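Local coordinates for 3-oxoacyl-[acyl-carrier protein] synthase (Thermus thermophilus, PDB 1UB7) that probably catalyses the first condensation of fatty acid synthesis, joining an acetyl group from acetyl-CoA to two carbons from malonyl-ACP, at residues 46-49 against 55-58; 118-123 against 130-135; 213-218 against 250-255. One frame throughout, in Å; residues are numbered along the deposited sequence.

Contact 1: 46-49 against 55-58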
loop_
_atom_site.group_PDB
_atom_site.type_symbol
_atom_site.label_atom_id
_atom_site.label_comp_id
_atom_site.label_asym_id
_atom_site.label_seq_id
_atom_site.Cartn_x
_atom_site.Cartn_y
_atom_site.Cartn_z
ATOM N N GLU A 46 12.160 -9.673 21.009
ATOM C CA GLU A 46 13.147 -8.663 20.655
ATOM C C GLU A 46 13.491 -8.607 19.169
ATOM O O GLU A 46 13.549 -7.528 18.577
ATOM C CB GLU A 46 14.428 -8.890 21.453
ATOM C CG GLU A 46 15.395 -7.714 21.404
ATOM C CD GLU A 46 16.795 -8.092 21.859
ATOM O OE1 GLU A 46 16.918 -8.756 22.913
ATOM O OE2 GLU A 46 17.769 -7.720 21.164
ATOM N N ASP A 47 13.729 -9.766 18.570
ATOM C CA ASP A 47 14.082 -9.825 17.162
ATOM C C ASP A 47 12.928 -10.388 16.330
ATOM O O ASP A 47 13.145 -11.129 15.367
ATOM C CB ASP A 47 15.316 -10.698 17.003
ATOM C CG ASP A 47 15.083 -12.110 17.510
ATOM O OD1 ASP A 47 14.178 -12.297 18.357
ATOM O OD2 ASP A 47 15.801 -13.036 17.072
ATOM N N GLU A 48 11.700 -10.049 16.708
ATOM C CA GLU A 48 10.530 -10.520 15.977
ATOM C C GLU A 48 9.829 -9.304 15.396
ATOM O O GLU A 48 9.302 -8.485 16.140
ATOM C CB GLU A 48 9.593 -11.266 16.925
ATOM C CG GLU A 48 8.304 -11.752 16.299
ATOM C CD GLU A 48 7.429 -12.523 17.287
ATOM O OE1 GLU A 48 7.340 -12.092 18.456
ATOM O OE2 GLU A 48 6.817 -13.546 16.895
ATOM N N TYR A 49 9.824 -9.175 14.071
ATOM C CA TYR A 49 9.192 -8.016 13.433
ATOM C C TYR A 49 7.908 -8.279 12.668
ATOM O O TYR A 49 7.430 -9.415 12.594
ATOM C CB TYR A 49 10.194 -7.312 12.533
ATOM C CG TYR A 49 11.340 -6.750 13.328
ATOM C CD1 TYR A 49 12.434 -7.546 13.674
ATOM C CD2 TYR A 49 11.296 -5.443 13.809
ATOM C CE1 TYR A 49 13.455 -7.055 14.486
ATOM C CE2 TYR A 49 12.311 -4.942 14.623
ATOM C CZ TYR A 49 13.384 -5.752 14.956
ATOM O OH TYR A 49 14.385 -5.249 15.752
ATOM N N PHE A 55 4.548 -13.946 8.769
ATOM C CA PHE A 55 4.896 -15.327 8.439
ATOM C C PHE A 55 4.128 -16.275 9.356
ATOM O O PHE A 55 3.492 -17.227 8.896
ATOM C CB PHE A 55 6.401 -15.599 8.601
ATOM C CG PHE A 55 7.296 -14.765 7.707
ATOM C CD1 PHE A 55 6.801 -14.143 6.554
ATOM C CD2 PHE A 55 8.650 -14.607 8.026
ATOM C CE1 PHE A 55 7.644 -13.370 5.738
ATOM C CE2 PHE A 55 9.498 -13.839 7.218
ATOM C CZ PHE A 55 8.987 -13.218 6.071
ATOM N N LYS A 56 4.184 -16.006 10.659
ATOM C CA LYS A 56 3.499 -16.840 11.636
ATOM C C LYS A 56 1.989 -16.902 11.435
ATOM O O LYS A 56 1.374 -17.943 11.661
ATOM C CB LYS A 56 3.845 -16.386 13.062
ATOM C CG LYS A 56 5.126 -17.037 13.579
ATOM C CD LYS A 56 6.015 -16.055 14.304
ATOM C CE LYS A 56 7.411 -16.632 14.547
ATOM N NZ LYS A 56 8.311 -15.606 15.176
ATOM N N ALA A 57 1.381 -15.808 11.001
ATOM C CA ALA A 57 -0.062 -15.828 10.782
ATOM C C ALA A 57 -0.367 -16.724 9.591
ATOM O O ALA A 57 -1.343 -17.463 9.602
ATOM C CB ALA A 57 -0.585 -14.423 10.527
ATOM N N VAL A 58 0.468 -16.677 8.557
ATOM C CA VAL A 58 0.203 -17.521 7.402
ATOM C C VAL A 58 0.445 -19.005 7.744
ATOM O O VAL A 58 -0.282 -19.882 7.253
ATOM C CB VAL A 58 1.041 -17.101 6.168
ATOM C CG1 VAL A 58 0.708 -18.021 4.990
ATOM C CG2 VAL A 58 0.722 -15.663 5.790
#
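A single ion pair ties the loop 46-49 to the helical residues 55-58: Lys-56 NZ donates to Glu-48 OE2 over 3.1 Å, a salt bridge that is also a hydrogen bond. The ammonium nitrogen lies outside the carboxylate plane, meeting OE2 from above, 38° out of it. The two backbones stay well apart, with 10.4 Å between Glu-48 CA and Lys-56 CA, and long side chains span the gap. That of Glu-48 runs out extended, its CG anti to the backbone N (chi1 177°), and carries the carboxylate toward the helix. The lysine chain bends at chi2 (137°) and brings its methylenes near the same oxygen, with CD 3.7 Å from Glu-48 OE2.

Further hydrogen bonds hold the carboxylate in place. Glu-48 OE2 also bonds to the hydroxyl of Tyr-10, its strongest polar partner, while OE1 takes the backbone N-H of Ala-45. Both oxygens of a buried acid are therefore engaged, and the nearby lysine charge would be expected to favour its ionised form.

Residues 46-49 end the loop between strand 40-43 and helix 50-64 of this thiolase-like fold, and Tyr-49 occupies the N-cap position of that helix. The bridge thus spans the helix start, reaching from the residue before the N-cap to the second turn.

Pro-12 packs against Glu-48. Neighbouring residues place the contact: Phe-55 packs on helix 89-96, and Arg-196 of the second subunit bonds to the carbonyl oxygen of Asp-47.

Contact 2: 118-123 against 130-135; sequences AQAHAL and QKVLAV
Val-132 faces the helical residues 118-123 with both of its methyl groups. Its CG1 lies anti to the backbone N (chi1 179°), beside the carbonyl carbon, and comes within 3.8 Å of Ala-120 CB. The other branch, CG2, is anti to the carbonyl carbon; it turns mainly to Leu-123, meeting CD1 of that residue at 3.9 Å, and also lies near Ala-120 O. The branching carbon is part of the interface too, since Val-132 CB and Ala-120 CB are 3.7 Å apart.

The small alanine lets helix and strand come close at this point: Ala-120 CA and Val-132 CA are only 5.8 Å apart. Leu-123 makes its contact from farther along its chain. With CG beside the backbone N (chi1 -66°) and chi2 near 180°, CD1 is carried to the valine, and the two side chains cross at about a right angle.

Helix 112-125 is sandwiched between the two sheets of the layered alpha-beta-alpha-beta-alpha core of the thiolase fold. On one side is the mixed five-stranded sheet, in which strand 131-138 is flanked by the parallel strand 72-78 and the antiparallel strand 158-165; on the other, Ala-118 touches Phe-176 and Leu-178 of strand 172-180. The helix leads through a short turn into strand 131-138, whose Val-132 points toward it, whereas Leu-133 points away and packs on Val-58 and Leu-61 of helix 50-64 beyond the sheet.

No hydrogen bond joins the two segments. All three touching residues are buried, and the apolar seam continues from Ala-120 to Val-164 and from Val-132 to Ile-76. Gln-119 and Leu-123 also pack on Leu-123 and Gln-119, respectively, of the second subunit.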
loop_
_atom_site.group_PDB
_atom_site.type_symbol
_atom_site.label_atom_id
_atom_site.label_comp_id
_atom_site.label_asym_id
_atom_site.label_seq_id
_atom_site.Cartn_x
_atom_site.Cartn_y
_atom_site.Cartn_z
ATOM N N ALA A 118 -11.129 -5.683 0.285
ATOM C CA ALA A 118 -11.848 -5.072 -0.822
ATOM C C ALA A 118 -10.958 -5.120 -2.056
ATOM O O ALA A 118 -11.404 -5.500 -3.147
ATOM C CB ALA A 118 -12.214 -3.636 -0.485
ATOM N N GLN A 119 -9.693 -4.753 -1.887
ATOM C CA GLN A 119 -8.763 -4.790 -3.015
ATOM C C GLN A 119 -8.583 -6.213 -3.548
ATOM O O GLN A 119 -8.472 -6.428 -4.764
ATOM C CB GLN A 119 -7.402 -4.215 -2.612
ATOM C CG GLN A 119 -7.197 -2.771 -3.041
ATOM C CD GLN A 119 -7.111 -2.585 -4.566
ATOM O OE1 GLN A 119 -7.169 -1.458 -5.044
ATOM N NE2 GLN A 119 -6.961 -3.684 -5.323
ATOM N N ALA A 120 -8.553 -7.180 -2.634
ATOM C CA ALA A 120 -8.397 -8.574 -3.011
ATOM C C ALA A 120 -9.611 -8.997 -3.811
ATOM O O ALA A 120 -9.489 -9.649 -4.857
ATOM C CB ALA A 120 -8.260 -9.422 -1.798
ATOM N N HIS A 121 -10.779 -8.607 -3.318
ATOM C CA HIS A 121 -12.043 -8.899 -3.980
ATOM C C HIS A 121 -11.998 -8.394 -5.437
ATOM O O HIS A 121 -12.288 -9.145 -6.380
ATOM C CB HIS A 121 -13.185 -8.214 -3.223
ATOM C CG HIS A 121 -14.499 -8.238 -3.948
ATOM N ND1 HIS A 121 -15.276 -9.374 -4.052
ATOM C CD2 HIS A 121 -15.165 -7.267 -4.621
ATOM C CE1 HIS A 121 -16.361 -9.102 -4.758
ATOM N NE2 HIS A 121 -16.318 -7.831 -5.117
ATOM N N ALA A 122 -11.629 -7.124 -5.612
ATOM C CA ALA A 122 -11.555 -6.508 -6.937
ATOM C C ALA A 122 -10.611 -7.278 -7.847
ATOM O O ALA A 122 -10.941 -7.556 -9.003
ATOM C CB ALA A 122 -11.100 -5.084 -6.813
ATOM N N LEU A 123 -9.435 -7.618 -7.323
ATOM C CA LEU A 123 -8.453 -8.389 -8.076
ATOM C C LEU A 123 -9.028 -9.726 -8.560
ATOM O O LEU A 123 -8.872 -10.090 -9.726
ATOM C CB LEU A 123 -7.217 -8.671 -7.218
ATOM C CG LEU A 123 -6.342 -7.497 -6.787
ATOM C CD1 LEU A 123 -5.127 -8.026 -5.987
ATOM C CD2 LEU A 123 -5.872 -6.719 -8.027
ATOM N N GLN A 130 -6.284 -15.134 -9.135
ATOM C CA GLN A 130 -7.229 -16.223 -8.871
ATOM C C GLN A 130 -7.589 -16.183 -7.391
ATOM O O GLN A 130 -8.756 -16.273 -7.019
ATOM C CB GLN A 130 -6.591 -17.578 -9.193
ATOM C CG GLN A 130 -7.420 -18.760 -8.711
ATOM C CD GLN A 130 -6.697 -20.110 -8.817
ATOM O OE1 GLN A 130 -7.222 -21.133 -8.368
ATOM N NE2 GLN A 130 -5.497 -20.114 -9.408
ATOM N N LYS A 131 -6.559 -16.054 -6.559
ATOM C CA LYS A 131 -6.719 -15.978 -5.120
ATOM C C LYS A 131 -5.718 -14.955 -4.627
ATOM O O LYS A 131 -4.686 -14.732 -5.258
ATOM C CB LYS A 131 -6.426 -17.325 -4.463
ATOM C CG LYS A 131 -7.431 -18.426 -4.757
ATOM C CD LYS A 131 -6.877 -19.750 -4.244
ATOM C CE LYS A 131 -7.876 -20.900 -4.323
ATOM N NZ LYS A 131 -7.205 -22.162 -3.876
ATOM N N VAL A 132 -6.028 -14.336 -3.496
ATOM C CA VAL A 132 -5.159 -13.327 -2.929
ATOM C C VAL A 132 -4.939 -13.583 -1.458
ATOM O O VAL A 132 -5.889 -13.861 -0.740
ATOM C CB VAL A 132 -5.778 -11.904 -3.062
ATOM C CG1 VAL A 132 -4.845 -10.869 -2.442
ATOM C CG2 VAL A 132 -6.005 -11.572 -4.507
ATOM N N LEU A 133 -3.689 -13.494 -1.013
ATOM C CA LEU A 133 -3.381 -13.673 0.398
ATOM C C LEU A 133 -3.390 -12.278 1.000
ATOM O O LEU A 133 -2.508 -11.482 0.713
ATOM C CB LEU A 133 -1.998 -14.318 0.602
ATOM C CG LEU A 133 -1.516 -14.482 2.063
ATOM C CD1 LEU A 133 -2.436 -15.434 2.839
ATOM C CD2 LEU A 133 -0.100 -15.020 2.081
ATOM N N ALA A 134 -4.395 -11.983 1.819
ATOM C CA ALA A 134 -4.522 -10.676 2.453
ATOM C C ALA A 134 -4.085 -10.754 3.925
ATOM O O ALA A 134 -4.735 -11.396 4.749
ATOM C CB ALA A 134 -5.973 -10.192 2.340
ATOM N N VAL A 135 -2.984 -10.093 4.255
ATOM C CA VAL A 135 -2.463 -10.147 5.615
ATOM C C VAL A 135 -2.604 -8.830 6.378
ATOM O O VAL A 135 -2.378 -7.758 5.824
ATOM C CB VAL A 135 -0.965 -10.530 5.600
ATOM C CG1 VAL A 135 -0.386 -10.471 7.005
ATOM C CG2 VAL A 135 -0.781 -11.902 4.980
#

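Contact 3: 213-218 against 250-255; sequences EVFKFA and LRIIDA
Two first torsions bring Phe-215 and Ile-252 together. The phenylalanine has CG anti to its own amide nitrogen (chi1 -174°), which swings the ring out toward the helical residues 250-255. In the isoleucine CG1 is beside the backbone N and CG2 takes the position anti to it; CG1 is directed to the ring and CG2 to Ala-218, while CD1 lies between, near both. CG1 sits over one face of the Phe-215 ring in a CH-pi contact, 4.1 Å from the ring centroid and 29° off its normal. This places the methylene above the CD2-CE2 side of the ring; the Phe-215 CE2 to Ile-252 CG1 distance is 3.7 Å. The second branch, Ile-252 CG2, presses on Ala-218 CB at 3.5 Å, tighter than usual for two carbons.

Helices 211-233 and 250-258 run in nearly the same direction here, their local axes crossing at -29° with a closest approach of 10.1 Å. Segment 250-255 opens a helix whose start overlaps the predicted ACP-binding region 247-251, and the contact fastens this helix to 211-233 in the C-terminal half of the thiolase-like fold. Ala-218 lies about 7 Å, side chain to side chain, from the predicted active-site residue His-246.

Arg-251 closes the predicted region and is probably the arginine needed for the weak association with ACP. Its CB leans on the ring edge, near the plane, 4.0 Å from Phe-215 CE2, after which the chain bends at chi2 and chi3 and leads away. Weak hydrogen bonds from its NE and NH2 reach the carbonyl oxygens of Thr-34 and Val-33, respectively.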
loop_
_atom_site.group_PDB
_atom_site.type_symbol
_atom_site.label_atom_id
_atom_site.label_comp_id
_atom_site.label_asym_id
_atom_site.label_seq_id
_atom_site.Cartn_x
_atom_site.Cartn_y
_atom_site.Cartn_z
ATOM N N GLU A 213 -11.212 13.058 20.190
ATOM C CA GLU A 213 -11.823 13.217 18.876
ATOM C C GLU A 213 -11.908 11.864 18.184
ATOM O O GLU A 213 -12.895 11.565 17.509
ATOM C CB GLU A 213 -11.010 14.193 18.021
ATOM C CG GLU A 213 -10.924 15.597 18.606
ATOM C CD GLU A 213 -12.291 16.169 18.951
ATOM O OE1 GLU A 213 -13.166 16.209 18.056
ATOM O OE2 GLU A 213 -12.488 16.578 20.119
ATOM N N VAL A 214 -10.870 11.051 18.363
ATOM C CA VAL A 214 -10.821 9.715 17.773
ATOM C C VAL A 214 -12.009 8.890 18.283
ATOM O O VAL A 214 -12.561 8.062 17.553
ATOM C CB VAL A 214 -9.486 9.002 18.133
ATOM C CG1 VAL A 214 -9.457 7.595 17.553
ATOM C CG2 VAL A 214 -8.313 9.810 17.603
ATOM N N PHE A 215 -12.398 9.134 19.535
ATOM C CA PHE A 215 -13.525 8.444 20.166
ATOM C C PHE A 215 -14.821 8.872 19.482
ATOM O O PHE A 215 -15.654 8.037 19.097
ATOM C CB PHE A 215 -13.592 8.797 21.660
ATOM C CG PHE A 215 -14.631 8.022 22.422
ATOM C CD1 PHE A 215 -15.990 8.220 22.180
ATOM C CD2 PHE A 215 -14.253 7.052 23.345
ATOM C CE1 PHE A 215 -16.952 7.463 22.842
ATOM C CE2 PHE A 215 -15.211 6.288 24.015
ATOM C CZ PHE A 215 -16.563 6.494 23.760
ATOM N N LYS A 216 -14.979 10.187 19.354
ATOM C CA LYS A 216 -16.146 10.791 18.724
ATOM C C LYS A 216 -16.304 10.236 17.291
ATOM O O LYS A 216 -17.411 9.917 16.844
ATOM C CB LYS A 216 -15.953 12.314 18.707
ATOM C CG LYS A 216 -17.237 13.136 18.696
ATOM C CD LYS A 216 -16.937 14.637 18.684
ATOM C CE LYS A 216 -16.117 15.067 19.900
ATOM N NZ LYS A 216 -15.891 16.545 19.950
ATOM N N PHE A 217 -15.173 10.115 16.596
ATOM C CA PHE A 217 -15.103 9.603 15.224
ATOM C C PHE A 217 -15.535 8.132 15.122
ATOM O O PHE A 217 -16.508 7.796 14.437
ATOM C CB PHE A 217 -13.662 9.764 14.700
ATOM C CG PHE A 217 -13.395 9.062 13.391
ATOM C CD1 PHE A 217 -14.045 9.458 12.222
ATOM C CD2 PHE A 217 -12.502 7.993 13.332
ATOM C CE1 PHE A 217 -13.809 8.798 11.014
ATOM C CE2 PHE A 217 -12.260 7.326 12.138
ATOM C CZ PHE A 217 -12.912 7.726 10.973
ATOM N N ALA A 218 -14.798 7.263 15.808
ATOM C CA ALA A 218 -15.075 5.829 15.801
ATOM C C ALA A 218 -16.560 5.553 15.972
ATOM O O ALA A 218 -17.191 4.907 15.126
ATOM C CB ALA A 218 -14.289 5.137 16.917
ATOM N N LEU A 250 -13.052 -0.982 24.264
ATOM C CA LEU A 250 -14.311 -1.597 24.664
ATOM C C LEU A 250 -15.456 -0.579 24.768
ATOM O O LEU A 250 -16.579 -0.864 24.354
ATOM C CB LEU A 250 -14.126 -2.335 25.996
ATOM C CG LEU A 250 -15.271 -3.216 26.503
ATOM C CD1 LEU A 250 -15.580 -4.334 25.514
ATOM C CD2 LEU A 250 -14.869 -3.800 27.844
ATOM N N ARG A 251 -15.176 0.605 25.307
ATOM C CA ARG A 251 -16.211 1.631 25.436
ATOM C C ARG A 251 -16.757 1.953 24.052
ATOM O O ARG A 251 -17.972 2.067 23.864
ATOM C CB ARG A 251 -15.640 2.909 26.071
ATOM C CG ARG A 251 -14.881 2.680 27.377
ATOM C CD ARG A 251 -15.710 1.874 28.365
ATOM N NE ARG A 251 -14.892 0.896 29.081
ATOM C CZ ARG A 251 -15.365 -0.234 29.599
ATOM N NH1 ARG A 251 -16.654 -0.527 29.483
ATOM N NH2 ARG A 251 -14.546 -1.079 30.216
ATOM N N ILE A 252 -15.843 2.085 23.093
ATOM C CA ILE A 252 -16.183 2.401 21.711
ATOM C C ILE A 252 -17.022 1.289 21.081
ATOM O O ILE A 252 -18.012 1.552 20.393
ATOM C CB ILE A 252 -14.894 2.634 20.869
ATOM C CG1 ILE A 252 -14.089 3.798 21.471
ATOM C CG2 ILE A 252 -15.257 2.905 19.402
ATOM C CD1 ILE A 252 -12.878 4.229 20.665
ATOM N N ILE A 253 -16.625 0.047 21.328
ATOM C CA ILE A 253 -17.342 -1.110 20.798
ATOM C C ILE A 253 -18.709 -1.144 21.463
ATOM O O ILE A 253 -19.737 -1.368 20.821
ATOM C CB ILE A 253 -16.584 -2.428 21.128
ATOM C CG1 ILE A 253 -15.180 -2.376 20.509
ATOM C CG2 ILE A 253 -17.380 -3.644 20.628
ATOM C CD1 ILE A 253 -14.204 -3.432 21.032
ATOM N N ASP A 254 -18.690 -0.920 22.771
ATOM C CA ASP A 254 -19.880 -0.902 23.612
ATOM C C ASP A 254 -20.828 0.152 23.057
ATOM O O ASP A 254 -21.946 -0.151 22.617
ATOM C CB ASP A 254 -19.455 -0.538 25.037
ATOM C CG ASP A 254 -20.526 -0.805 26.060
ATOM O OD1 ASP A 254 -21.520 -1.484 25.718
ATOM O OD2 ASP A 254 -20.351 -0.341 27.210
ATOM N N ALA A 255 -20.339 1.391 23.070
ATOM C CA ALA A 255 -21.073 2.548 22.589
ATOM C C ALA A 255 -21.664 2.343 21.196
ATOM O O ALA A 255 -22.763 2.816 20.907
ATOM C CB ALA A 255 -20.160 3.755 22.595
#

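In the fold
Along the chain the three contacts follow one another in series, each closing before the next opens. Contacts 1 and 2 are neighbours, with centres about 22 Å apart. They touch where Val-58 of helix 50-64 packs on Leu-133 and Val-135 of strand 131-138. Helix 112-125 covers the other face of the same five-stranded sheet. Both contacts also reach the second subunit of the homodimer. Contact 3 lies across the chain's centre, about 30 Å from contact 1 and about 29 Å from contact 2 between centres, beside the four-stranded sheet. The two contacts that meet the second subunit thus lie on the opposite side of the chain's centre from the helix that begins at the predicted ACP-binding region.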